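Local coordinates for uncharacterized protein (Bacillus subtilis, PDB 5DQV) that probably acts as a metal-dependent nucleotide pyrophosphohydrolase of the HD-domain superfamily, hydrolysing nucleotides to release pyrophosphate, at residues D14-W19 / A60-D65; A43-E48 / T178-E183; G136-A141 / E186-F191; D65-K70 / I102-S107. All blocks are in the same frame, centred on the assembly; numbering follows the deposited sequence.

Contact 1: residues D14-W19 / A60-D65; sequences DQIRTW and AALVHD. With NI (nickel (II) ion), chain C.
I16, R17 and W19 of helix 8-24 pack against L62 and V63 of helix 54-63, the helix that leads into the H64-D65 pair for which the HD domain is named. The apolar part centres on I16, whose CG2 methyl reaches both partners, 3.9 Å from L62 CD1 and as close to V63 CG1. W19 reaches the same valine methyl: its ring atom CZ3 comes in obliquely, 3.7 Å from V63 CG1.

R17 supplies the cationic part. Its extended chain runs at about a right angle to L62, with R17 CG 3.9 Å from L62 CD1, while L62 CD2 lies over one guanidinium face, offset toward the rim. NH2 forms a salt bridge with E58. With an alanine in place of R17, E58 would probably lose this charged mate and a gap would open over the L62 methyls.

The polar part orients the metal ligand. H64 ND1 donates to a lone pair of A61 O, nearly straight at 167° and in the imidazole plane. H35 and D130 also bind the nickel ion, which lies 2.0 Å from H64 NE2.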
loop_
_atom_site.group_PDB
_atom_site.type_symbol
_atom_site.label_atom_id
_atom_site.label_comp_id
_atom_site.label_asym_id
_atom_site.label_seq_id
_atom_site.Cartn_x
_atom_site.Cartn_y
_atom_site.Cartn_z
ATOM N N ASP A 14 -10.332 29.848 -1.344
ATOM C CA ASP A 14 -9.720 29.648 -0.026
ATOM C C ASP A 14 -10.820 29.327 1.013
ATOM O O ASP A 14 -10.616 28.531 1.929
ATOM C CB ASP A 14 -8.905 30.869 0.423
ATOM C CG ASP A 14 -7.503 30.918 -0.178
ATOM O OD1 ASP A 14 -6.869 29.877 -0.489
ATOM O OD2 ASP A 14 -7.016 32.037 -0.330
ATOM N N GLN A 15 -11.976 29.966 0.874
ATOM C CA GLN A 15 -13.109 29.678 1.744
ATOM C C GLN A 15 -13.594 28.271 1.630
ATOM O O GLN A 15 -13.800 27.562 2.627
ATOM C CB GLN A 15 -14.264 30.631 1.427
ATOM C CG GLN A 15 -15.402 30.550 2.420
ATOM C CD GLN A 15 -15.511 31.792 3.307
ATOM O OE1 GLN A 15 -15.494 32.894 2.814
ATOM N NE2 GLN A 15 -15.636 31.596 4.587
ATOM N N ILE A 16 -13.715 27.824 0.385
ATOM C CA ILE A 16 -14.184 26.465 0.106
ATOM C C ILE A 16 -13.158 25.470 0.616
ATOM O O ILE A 16 -13.538 24.490 1.234
ATOM C CB ILE A 16 -14.483 26.260 -1.369
ATOM C CG1 ILE A 16 -15.657 27.145 -1.766
ATOM C CG2 ILE A 16 -14.808 24.733 -1.693
ATOM C CD1 ILE A 16 -15.797 27.374 -3.294
ATOM N N ARG A 17 -11.868 25.770 0.421
ATOM C CA ARG A 17 -10.805 24.891 0.894
ATOM C C ARG A 17 -10.893 24.643 2.396
ATOM O O ARG A 17 -10.710 23.519 2.856
ATOM C CB ARG A 17 -9.405 25.455 0.576
ATOM C CG ARG A 17 -8.893 25.183 -0.762
ATOM C CD ARG A 17 -7.524 25.813 -1.024
ATOM N NE ARG A 17 -7.301 25.588 -2.432
ATOM C CZ ARG A 17 -6.830 24.442 -2.959
ATOM N NH1 ARG A 17 -6.418 23.442 -2.193
ATOM N NH2 ARG A 17 -6.724 24.319 -4.269
ATOM N N THR A 18 -11.115 25.703 3.171
ATOM C CA THR A 18 -11.085 25.576 4.639
ATOM C C THR A 18 -12.342 24.767 5.062
ATOM O O THR A 18 -12.285 23.955 5.954
ATOM C CB THR A 18 -11.103 26.955 5.305
ATOM O OG1 THR A 18 -9.979 27.728 4.863
ATOM C CG2 THR A 18 -11.127 26.863 6.864
ATOM N N TRP A 19 -13.474 25.045 4.418
ATOM C CA TRP A 19 -14.723 24.317 4.666
ATOM C C TRP A 19 -14.567 22.815 4.448
ATOM O O TRP A 19 -14.872 22.014 5.333
ATOM C CB TRP A 19 -15.895 24.906 3.852
ATOM C CG TRP A 19 -17.102 24.076 3.766
ATOM C CD1 TRP A 19 -17.790 23.517 4.799
ATOM C CD2 TRP A 19 -17.775 23.680 2.565
ATOM N NE1 TRP A 19 -18.899 22.802 4.316
ATOM C CE2 TRP A 19 -18.895 22.878 2.951
ATOM C CE3 TRP A 19 -17.542 23.914 1.195
ATOM C CZ2 TRP A 19 -19.766 22.334 2.032
ATOM C CZ3 TRP A 19 -18.403 23.379 0.298
ATOM C CH2 TRP A 19 -19.521 22.592 0.715
ATOM N N ALA A 60 -15.316 22.425 -8.207
ATOM C CA ALA A 60 -15.769 21.049 -8.367
ATOM C C ALA A 60 -14.799 20.024 -7.838
ATOM O O ALA A 60 -15.183 19.060 -7.148
ATOM C CB ALA A 60 -16.130 20.762 -9.859
ATOM N N ALA A 61 -13.521 20.251 -8.086
ATOM C CA ALA A 61 -12.503 19.328 -7.574
ATOM C C ALA A 61 -12.564 19.316 -6.069
ATOM O O ALA A 61 -12.524 18.264 -5.442
ATOM C CB ALA A 61 -11.102 19.740 -8.060
ATOM N N LEU A 62 -12.670 20.504 -5.481
ATOM C CA LEU A 62 -12.649 20.595 -4.002
ATOM C C LEU A 62 -13.842 19.874 -3.386
ATOM O O LEU A 62 -13.689 19.222 -2.365
ATOM C CB LEU A 62 -12.582 22.025 -3.563
ATOM C CG LEU A 62 -11.228 22.717 -3.780
ATOM C CD1 LEU A 62 -11.378 24.231 -3.567
ATOM C CD2 LEU A 62 -10.125 22.079 -2.834
ATOM N N VAL A 63 -15.026 19.963 -4.002
ATOM C CA VAL A 63 -16.236 19.357 -3.386
ATOM C C VAL A 63 -16.636 18.024 -3.973
ATOM O O VAL A 63 -17.636 17.447 -3.530
ATOM C CB VAL A 63 -17.446 20.345 -3.389
ATOM C CG1 VAL A 63 -17.036 21.692 -2.677
ATOM C CG2 VAL A 63 -17.945 20.604 -4.870
ATOM N N HIS A 64 -15.811 17.486 -4.885
ATOM C CA HIS A 64 -16.205 16.329 -5.711
ATOM C C HIS A 64 -16.548 15.102 -4.864
ATOM O O HIS A 64 -17.405 14.310 -5.270
ATOM C CB HIS A 64 -15.130 16.023 -6.813
ATOM C CG HIS A 64 -14.040 15.070 -6.410
ATOM N ND1 HIS A 64 -12.867 15.482 -5.815
ATOM C CD2 HIS A 64 -13.923 13.719 -6.570
ATOM C CE1 HIS A 64 -12.100 14.429 -5.558
ATOM N NE2 HIS A 64 -12.720 13.342 -6.008
ATOM N N ASP A 65 -15.954 14.984 -3.678
ATOM C CA ASP A 65 -16.115 13.802 -2.825
ATOM C C ASP A 65 -17.164 13.944 -1.722
ATOM O O ASP A 65 -17.423 12.949 -0.997
ATOM C CB ASP A 65 -14.821 13.562 -1.998
ATOM C CG ASP A 65 -13.880 12.563 -2.599
ATOM O OD1 ASP A 65 -14.016 12.139 -3.792
ATOM O OD2 ASP A 65 -12.937 12.228 -1.824
HETATM NI NI NI C . -11.926 11.556 -5.598
#

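Contact 2: residues A43-E48 / T178-E183; sequences AVYIGE and TDTARE
The Y45 ring and the T180 methyl meet obliquely, with Y45 CE2 4.0 Å from T180 CG2. The other flat group, the R182 guanidinium, lies beyond the interface and braces the start of helix 179-202. The carbonyl oxygen T178 O sits over the centre of one of its faces, 3.8 Å above the plane. At its edge, and in plane, D179 OD1 forms a salt bridge of 2.9 Å with R182 NH1.

Between the two helices the central side chain is I46, whose CG1-CD1 arm runs along T180 to A181 while its CG2 methyl turns to T178. The I46 and T180 side chains slide past each other in opposite directions, I46 CG1 4.0 Å from T180 CG2. T180 OG1 stands beside its own backbone N (chi1 -58°), where it hydrogen-bonds with E50, and this leaves the CG2 methyl anti to that N and directed at Y45 and I46. I46 CG2 rests 3.6 Å from T178 OG1, and I46 CD1 touches A181 CB more loosely, at 4.2 Å. V125 and L132 of helix 121-132 add to the apolar surroundings of I46.

T178 serves as the N-cap of helix 179-202. Its OG1 accepts from A181 N at 3.1 Å, and its own backbone N donates to D128 OD2, tying the helix start to helix 121-132. The segment axes approach to 9.5 Å at 127° between their directions. A capped helix start packed on I46 thus joins the C-terminal helix to helix 33-50 of the all-helical HD fold.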
loop_
_atom_site.group_PDB
_atom_site.type_symbol
_atom_site.label_atom_id
_atom_site.label_comp_id
_atom_site.label_asym_id
_atom_site.label_seq_id
_atom_site.Cartn_x
_atom_site.Cartn_y
_atom_site.Cartn_z
ATOM N N ALA A 43 -6.266 19.022 -11.225
ATOM C CA ALA A 43 -7.345 19.545 -12.026
ATOM C C ALA A 43 -7.078 20.972 -12.554
ATOM O O ALA A 43 -7.385 21.286 -13.716
ATOM C CB ALA A 43 -8.677 19.443 -11.269
ATOM N N VAL A 44 -6.508 21.836 -11.726
ATOM C CA VAL A 44 -6.249 23.222 -12.133
ATOM C C VAL A 44 -5.164 23.221 -13.200
ATOM O O VAL A 44 -5.256 23.968 -14.222
ATOM C CB VAL A 44 -5.908 24.154 -10.881
ATOM C CG1 VAL A 44 -5.223 25.472 -11.317
ATOM C CG2 VAL A 44 -7.221 24.402 -10.039
ATOM N N TYR A 45 -4.164 22.354 -13.028
ATOM C CA TYR A 45 -3.088 22.235 -14.024
ATOM C C TYR A 45 -3.621 21.810 -15.426
ATOM O O TYR A 45 -3.394 22.464 -16.447
ATOM C CB TYR A 45 -1.998 21.265 -13.544
ATOM C CG TYR A 45 -1.009 20.969 -14.642
ATOM C CD1 TYR A 45 0.073 21.832 -14.862
ATOM C CD2 TYR A 45 -1.139 19.862 -15.464
ATOM C CE1 TYR A 45 0.985 21.604 -15.868
ATOM C CE2 TYR A 45 -0.214 19.617 -16.479
ATOM C CZ TYR A 45 0.841 20.503 -16.673
ATOM O OH TYR A 45 1.774 20.308 -17.660
ATOM N N ILE A 46 -4.397 20.753 -15.440
ATOM C CA ILE A 46 -5.057 20.257 -16.672
ATOM C C ILE A 46 -6.027 21.295 -17.285
ATOM O O ILE A 46 -6.028 21.539 -18.480
ATOM C CB ILE A 46 -5.810 18.988 -16.363
ATOM C CG1 ILE A 46 -4.819 17.861 -16.026
ATOM C CG2 ILE A 46 -6.686 18.543 -17.561
ATOM C CD1 ILE A 46 -5.479 16.667 -15.371
ATOM N N GLY A 47 -6.834 21.898 -16.425
ATOM C CA GLY A 47 -7.769 22.917 -16.774
ATOM C C GLY A 47 -7.143 24.092 -17.472
ATOM O O GLY A 47 -7.670 24.593 -18.486
ATOM N N GLU A 48 -5.979 24.506 -16.988
ATOM C CA GLU A 48 -5.268 25.600 -17.624
ATOM C C GLU A 48 -4.749 25.215 -19.018
ATOM O O GLU A 48 -4.934 25.963 -19.975
ATOM C CB GLU A 48 -4.163 26.166 -16.698
ATOM C CG GLU A 48 -3.502 27.450 -17.293
ATOM C CD GLU A 48 -2.345 27.182 -18.271
ATOM O OE1 GLU A 48 -1.752 26.077 -18.204
ATOM O OE2 GLU A 48 -1.993 28.088 -19.096
ATOM N N THR A 178 -9.170 14.117 -21.508
ATOM C CA THR A 178 -8.445 15.233 -22.138
ATOM C C THR A 178 -7.099 14.762 -22.658
ATOM O O THR A 178 -6.529 13.790 -22.137
ATOM C CB THR A 178 -8.255 16.415 -21.149
ATOM O OG1 THR A 178 -7.459 16.000 -20.027
ATOM C CG2 THR A 178 -9.609 16.915 -20.615
ATOM N N ASP A 179 -6.611 15.464 -23.683
ATOM C CA ASP A 179 -5.273 15.267 -24.198
ATOM C C ASP A 179 -4.224 15.458 -23.094
ATOM O O ASP A 179 -3.306 14.637 -22.989
ATOM C CB ASP A 179 -5.004 16.229 -25.368
ATOM C CG ASP A 179 -5.806 15.859 -26.632
ATOM O OD1 ASP A 179 -6.324 14.716 -26.691
ATOM O OD2 ASP A 179 -5.908 16.713 -27.545
ATOM N N THR A 180 -4.388 16.501 -22.270
ATOM C CA THR A 180 -3.427 16.785 -21.218
ATOM C C THR A 180 -3.361 15.623 -20.224
ATOM O O THR A 180 -2.279 15.134 -19.875
ATOM C CB THR A 180 -3.742 18.097 -20.479
ATOM O OG1 THR A 180 -3.748 19.169 -21.430
ATOM C CG2 THR A 180 -2.659 18.378 -19.391
ATOM N N ALA A 181 -4.524 15.173 -19.772
ATOM C CA ALA A 181 -4.599 14.041 -18.849
ATOM C C ALA A 181 -4.055 12.761 -19.467
ATOM O O ALA A 181 -3.391 11.972 -18.783
ATOM C CB ALA A 181 -6.055 13.818 -18.354
ATOM N N ARG A 182 -4.350 12.539 -20.748
ATOM C CA ARG A 182 -3.886 11.339 -21.406
ATOM C C ARG A 182 -2.346 11.287 -21.385
ATOM O O ARG A 182 -1.742 10.243 -21.132
ATOM C CB ARG A 182 -4.415 11.255 -22.845
ATOM C CG ARG A 182 -4.657 9.874 -23.289
ATOM C CD ARG A 182 -5.414 9.797 -24.617
ATOM N NE ARG A 182 -6.842 10.081 -24.412
ATOM C CZ ARG A 182 -7.505 11.130 -24.870
ATOM N NH1 ARG A 182 -6.906 12.064 -25.604
ATOM N NH2 ARG A 182 -8.795 11.246 -24.590
ATOM N N GLU A 183 -1.737 12.432 -21.614
ATOM C CA GLU A 183 -0.293 12.531 -21.598
ATOM C C GLU A 183 0.250 12.219 -20.204
ATOM O O GLU A 183 1.170 11.413 -20.073
ATOM C CB GLU A 183 0.123 13.923 -22.041
ATOM C CG GLU A 183 1.544 14.017 -22.406
ATOM C CD GLU A 183 1.859 15.334 -23.085
ATOM O OE1 GLU A 183 0.963 15.926 -23.727
ATOM O OE2 GLU A 183 3.029 15.763 -22.978
#

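Contact 3: residues G136-A141 / E186-F191; sequences GAVGIA and EERHEF
G136 and R188 bring their backbones together, with G136 CA 3.3 Å from R188 O in a CA-H...O contact. R188 CB packs on the same glycine, 3.6 Å from G136 CA. A few residues on, the F191 ring lies obliquely against the start of segment 136-141: its CD2 is 3.7 Å from A137 N and its CE2 3.8 Å from A137 CB. I140 crosses this ring at about a right angle, bringing its CD1 to 3.9 Å from F191 CE2. F191 CG stands anti to the backbone N (chi1 -177°), which carries the ring out toward A137 and I140. On the other flank V138 CG1 is pressed tightly against the R188 guanidinium, 3.2 Å from NH1.

This close crossing, with the segment axes 8.5 Å apart at -50°, joins helix 136-150 to the C-terminal helix 179-202 where the second subunit also packs. G136 and R188 have the nearest CA atoms, and the lack of a side chain at G136 is consistent with so close an approach: its phi is positive, 79°, and a beta carbon there would run into R188 CG.

Further out, the extended R188 chain carries its guanidinium past I135 and L42 to L132 O, which NH1 reaches through a weak hydrogen bond. Y195 of the second subunit packs on F191 and A141 and hydrogen-bonds through OH to A137 O, while D202 of the same subunit lies against A137 and R188.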
loop_
_atom_site.group_PDB
_atom_site.type_symbol
_atom_site.label_atom_id
_atom_site.label_comp_id
_atom_site.label_asym_id
_atom_site.label_seq_id
_atom_site.Cartn_x
_atom_site.Cartn_y
_atom_site.Cartn_z
ATOM N N GLY A 136 -0.235 5.375 -10.989
ATOM C CA GLY A 136 1.135 5.856 -10.809
ATOM C C GLY A 136 1.568 5.486 -9.414
ATOM O O GLY A 136 0.942 4.678 -8.788
ATOM N N ALA A 137 2.662 6.069 -8.940
ATOM C CA ALA A 137 3.161 5.789 -7.592
ATOM C C ALA A 137 2.114 6.094 -6.541
ATOM O O ALA A 137 1.936 5.325 -5.578
ATOM C CB ALA A 137 4.469 6.584 -7.300
ATOM N N VAL A 138 1.397 7.195 -6.733
ATOM C CA VAL A 138 0.357 7.533 -5.774
ATOM C C VAL A 138 -0.804 6.527 -5.822
ATOM O O VAL A 138 -1.305 6.084 -4.765
ATOM C CB VAL A 138 -0.117 9.041 -5.882
ATOM C CG1 VAL A 138 -0.536 9.353 -7.239
ATOM C CG2 VAL A 138 -1.282 9.292 -4.963
ATOM N N GLY A 139 -1.207 6.101 -7.027
ATOM C CA GLY A 139 -2.276 5.061 -7.088
ATOM C C GLY A 139 -1.899 3.727 -6.430
ATOM O O GLY A 139 -2.746 3.041 -5.793
ATOM N N ILE A 140 -0.628 3.363 -6.570
ATOM C CA ILE A 140 -0.117 2.148 -5.944
ATOM C C ILE A 140 -0.294 2.230 -4.450
ATOM O O ILE A 140 -0.837 1.309 -3.795
ATOM C CB ILE A 140 1.383 1.931 -6.328
ATOM C CG1 ILE A 140 1.500 1.436 -7.780
ATOM C CG2 ILE A 140 2.056 0.884 -5.431
ATOM C CD1 ILE A 140 2.848 1.734 -8.370
ATOM N N ALA A 141 0.121 3.369 -3.893
ATOM C CA ALA A 141 0.024 3.572 -2.431
ATOM C C ALA A 141 -1.413 3.498 -1.991
ATOM O O ALA A 141 -1.759 2.843 -0.982
ATOM C CB ALA A 141 0.624 4.897 -2.039
ATOM N N GLU A 186 0.051 8.487 -19.230
ATOM C CA GLU A 186 1.009 7.538 -19.826
ATOM C C GLU A 186 2.178 7.268 -18.898
ATOM O O GLU A 186 2.537 6.115 -18.734
ATOM C CB GLU A 186 1.549 8.016 -21.184
ATOM C CG GLU A 186 0.545 7.917 -22.306
ATOM C CD GLU A 186 0.400 6.515 -22.878
ATOM O OE1 GLU A 186 1.377 5.727 -22.848
ATOM O OE2 GLU A 186 -0.710 6.209 -23.401
ATOM N N GLU A 187 2.784 8.310 -18.307
ATOM C CA GLU A 187 3.910 8.157 -17.377
ATOM C C GLU A 187 3.488 7.299 -16.160
ATOM O O GLU A 187 4.170 6.387 -15.729
ATOM C CB GLU A 187 4.353 9.521 -16.805
ATOM C CG GLU A 187 4.415 10.728 -17.747
ATOM C CD GLU A 187 4.748 12.011 -16.971
ATOM O OE1 GLU A 187 5.449 11.895 -15.948
ATOM O OE2 GLU A 187 4.316 13.117 -17.365
ATOM N N ARG A 188 2.350 7.666 -15.586
ATOM C CA ARG A 188 1.858 7.021 -14.365
ATOM C C ARG A 188 1.499 5.550 -14.587
ATOM O O ARG A 188 1.823 4.700 -13.782
ATOM C CB ARG A 188 0.653 7.799 -13.787
ATOM C CG ARG A 188 1.040 9.158 -13.213
ATOM C CD ARG A 188 -0.167 9.725 -12.435
ATOM N NE ARG A 188 0.157 11.031 -11.971
ATOM C CZ ARG A 188 -0.271 11.567 -10.826
ATOM N NH1 ARG A 188 -1.068 10.893 -9.979
ATOM N NH2 ARG A 188 0.170 12.744 -10.520
ATOM N N HIS A 189 0.851 5.286 -15.696
ATOM C CA HIS A 189 0.477 3.933 -16.123
ATOM C C HIS A 189 1.701 3.094 -16.359
ATOM O O HIS A 189 1.772 1.990 -15.879
ATOM C CB HIS A 189 -0.329 4.015 -17.379
ATOM C CG HIS A 189 -0.741 2.689 -17.933
ATOM N ND1 HIS A 189 -1.800 1.972 -17.426
ATOM C CD2 HIS A 189 -0.241 1.956 -18.956
ATOM C CE1 HIS A 189 -1.961 0.865 -18.140
ATOM N NE2 HIS A 189 -1.025 0.830 -19.071
ATOM N N GLU A 190 2.668 3.631 -17.096
ATOM C CA GLU A 190 3.885 2.883 -17.337
ATOM C C GLU A 190 4.638 2.584 -16.027
ATOM O O GLU A 190 5.255 1.516 -15.870
ATOM C CB GLU A 190 4.803 3.600 -18.294
ATOM C CG GLU A 190 4.272 3.558 -19.726
ATOM C CD GLU A 190 4.035 2.119 -20.215
ATOM O OE1 GLU A 190 4.859 1.213 -19.878
ATOM O OE2 GLU A 190 3.022 1.916 -20.935
ATOM N N PHE A 191 4.650 3.544 -15.125
ATOM C CA PHE A 191 5.309 3.301 -13.824
ATOM C C PHE A 191 4.579 2.157 -13.065
ATOM O O PHE A 191 5.182 1.282 -12.450
ATOM C CB PHE A 191 5.348 4.581 -12.961
ATOM C CG PHE A 191 6.070 4.375 -11.673
ATOM C CD1 PHE A 191 7.440 4.324 -11.654
ATOM C CD2 PHE A 191 5.368 4.074 -10.526
ATOM C CE1 PHE A 191 8.107 4.076 -10.477
ATOM C CE2 PHE A 191 6.017 3.801 -9.345
ATOM C CZ PHE A 191 7.371 3.800 -9.311
#

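Contact 4: residues D65-K70 / I102-S107; sequences DLIDVK and IITKMS
A type I beta turn that begins at D65, the aspartate of the HD pair, and ends at D68 lays I67 and D68 against the end of helix 93-106. The turn is closed by D68 N donating to D65 O, at 3.1 Å. Its I67 supplies most of the apolar contact: CD1 reaches 3.7 Å from I103 O, 4.0 Å from I103 CG1 and as far from T104 CG2. I67 CG1 lies between its backbone N and carbonyl carbon (chi1 69°), a crowded setting that nevertheless aims the CD1 end at the helix.

Beside it S107 OG comes alongside D68, 3.7 Å from D68 OD2, too long for a hydrogen bond. The other carboxylate oxygen has a firm task: D68 OD1 accepts from K70 N at 2.9 Å and 159°, met on its anti side a little out of the carboxylate plane, which makes an Asx turn. Replacing D68 with an alanine would probably leave K70 N without this acceptor and let the chain after the turn move more freely. The turn begins in the metal site, since D65 is one of its residues, and the D68 side chain is about 6 Å from the nickel ion.

Around the contact, V79 and V82 of helix 79-88 pack on I67, with V82 also against I103 and V79 against T104. L66 packs on V20, V23 and L24 of helix 8-24, while M106 touches V126 and D130 of helix 121-132.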
loop_
_atom_site.group_PDB
_atom_site.type_symbol
_atom_site.label_atom_id
_atom_site.label_comp_id
_atom_site.label_asym_id
_atom_site.label_seq_id
_atom_site.Cartn_x
_atom_site.Cartn_y
_atom_site.Cartn_z
ATOM N N ASP A 65 -15.954 14.984 -3.678
ATOM C CA ASP A 65 -16.115 13.802 -2.825
ATOM C C ASP A 65 -17.164 13.944 -1.722
ATOM O O ASP A 65 -17.423 12.949 -0.997
ATOM C CB ASP A 65 -14.821 13.562 -1.998
ATOM C CG ASP A 65 -13.880 12.563 -2.599
ATOM O OD1 ASP A 65 -14.016 12.139 -3.792
ATOM O OD2 ASP A 65 -12.937 12.228 -1.824
ATOM N N LEU A 66 -17.686 15.153 -1.492
ATOM C CA LEU A 66 -18.375 15.435 -0.237
ATOM C C LEU A 66 -19.702 14.652 -0.208
ATOM O O LEU A 66 -20.201 14.371 0.858
ATOM C CB LEU A 66 -18.655 16.918 -0.050
ATOM C CG LEU A 66 -17.475 17.876 0.200
ATOM C CD1 LEU A 66 -18.038 19.246 0.339
ATOM C CD2 LEU A 66 -16.683 17.462 1.453
ATOM N N ILE A 67 -20.230 14.350 -1.385
ATOM C CA ILE A 67 -21.491 13.625 -1.518
ATOM C C ILE A 67 -21.336 12.136 -1.817
ATOM O O ILE A 67 -22.323 11.439 -2.008
ATOM C CB ILE A 67 -22.397 14.275 -2.572
ATOM C CG1 ILE A 67 -21.861 14.117 -4.007
ATOM C CG2 ILE A 67 -22.560 15.756 -2.264
ATOM C CD1 ILE A 67 -22.935 14.457 -5.116
ATOM N N ASP A 68 -20.093 11.661 -1.853
ATOM C CA ASP A 68 -19.800 10.336 -2.399
ATOM C C ASP A 68 -20.209 9.311 -1.336
ATOM O O ASP A 68 -20.003 9.488 -0.124
ATOM C CB ASP A 68 -18.316 10.271 -2.808
ATOM C CG ASP A 68 -17.913 8.944 -3.509
ATOM O OD1 ASP A 68 -17.852 7.910 -2.848
ATOM O OD2 ASP A 68 -17.596 8.963 -4.701
ATOM N N VAL A 69 -20.832 8.247 -1.803
ATOM C CA VAL A 69 -21.378 7.231 -0.942
ATOM C C VAL A 69 -20.327 6.602 -0.045
ATOM O O VAL A 69 -20.661 6.056 1.007
ATOM C CB VAL A 69 -22.044 6.142 -1.765
ATOM C CG1 VAL A 69 -23.193 6.773 -2.539
ATOM C CG2 VAL A 69 -21.002 5.442 -2.695
ATOM N N LYS A 70 -19.073 6.696 -0.469
ATOM C CA LYS A 70 -17.978 6.068 0.248
ATOM C C LYS A 70 -17.597 6.792 1.531
ATOM O O LYS A 70 -16.990 6.187 2.410
ATOM C CB LYS A 70 -16.765 5.944 -0.670
ATOM C CG LYS A 70 -16.848 4.720 -1.620
ATOM N N ILE A 102 -21.733 18.760 -12.231
ATOM C CA ILE A 102 -20.520 17.949 -12.335
ATOM C C ILE A 102 -20.546 16.844 -11.287
ATOM O O ILE A 102 -20.436 15.656 -11.627
ATOM C CB ILE A 102 -19.219 18.794 -12.151
ATOM C CG1 ILE A 102 -19.033 19.749 -13.334
ATOM C CG2 ILE A 102 -17.969 17.851 -12.040
ATOM C CD1 ILE A 102 -17.905 20.829 -13.121
ATOM N N ILE A 103 -20.698 17.215 -10.019
ATOM C CA ILE A 103 -20.458 16.215 -8.960
ATOM C C ILE A 103 -21.531 15.145 -8.857
ATOM O O ILE A 103 -21.245 14.049 -8.399
ATOM C CB ILE A 103 -20.155 16.882 -7.601
ATOM C CG1 ILE A 103 -21.383 17.604 -7.053
ATOM C CG2 ILE A 103 -19.006 17.867 -7.813
ATOM C CD1 ILE A 103 -21.158 18.335 -5.717
ATOM N N THR A 104 -22.736 15.426 -9.341
ATOM C CA THR A 104 -23.834 14.460 -9.286
ATOM C C THR A 104 -23.750 13.514 -10.456
ATOM O O THR A 104 -24.138 12.343 -10.340
ATOM C CB THR A 104 -25.203 15.143 -9.275
ATOM O OG1 THR A 104 -25.311 16.037 -10.384
ATOM C CG2 THR A 104 -25.406 15.930 -7.935
ATOM N N LYS A 105 -23.253 14.023 -11.580
ATOM C CA LYS A 105 -22.889 13.183 -12.728
ATOM C C LYS A 105 -21.729 12.237 -12.356
ATOM O O LYS A 105 -21.813 11.071 -12.600
ATOM C CB LYS A 105 -22.540 14.043 -13.950
ATOM C CG LYS A 105 -23.786 14.640 -14.659
ATOM C CD LYS A 105 -23.697 14.577 -16.210
ATOM N N MET A 106 -20.659 12.770 -11.754
ATOM C CA MET A 106 -19.481 11.952 -11.361
ATOM C C MET A 106 -19.899 10.841 -10.384
ATOM O O MET A 106 -19.522 9.711 -10.554
ATOM C CB MET A 106 -18.380 12.806 -10.699
ATOM C CG MET A 106 -17.514 13.688 -11.622
ATOM S SD MET A 106 -16.170 14.547 -10.660
ATOM C CE MET A 106 -15.206 13.037 -10.305
ATOM N N SER A 107 -20.641 11.216 -9.337
ATOM C CA SER A 107 -21.252 10.262 -8.378
ATOM C C SER A 107 -22.580 9.786 -8.910
ATOM O O SER A 107 -22.641 8.809 -9.657
ATOM C CB SER A 107 -21.487 10.922 -6.994
ATOM O OG SER A 107 -20.322 10.925 -6.183
#

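How the contacts relate
Contacts 1 and 4 form one continuous unit: they share D65, their centres are 13 Å apart, and W19 CH2 packs 3.7 Å from L66 CD1 while H64 CD2 lies 4.0 Å from M106 CE. Between them they pack helix 8-24 and helix 93-106 against the chain that carries H64 and D65. Contact 2 touches this unit through A43 CB and A61 CB, 4.0 Å apart, and its I46 side chain is about 13 Å from nickel. Contact 3 continues along helix 179-202 from contact 2 and lies opposite contacts 1 and 4 about the chain centre; its V138 side chain is about 11 Å from the metal, and it alone of the four meets the second subunit.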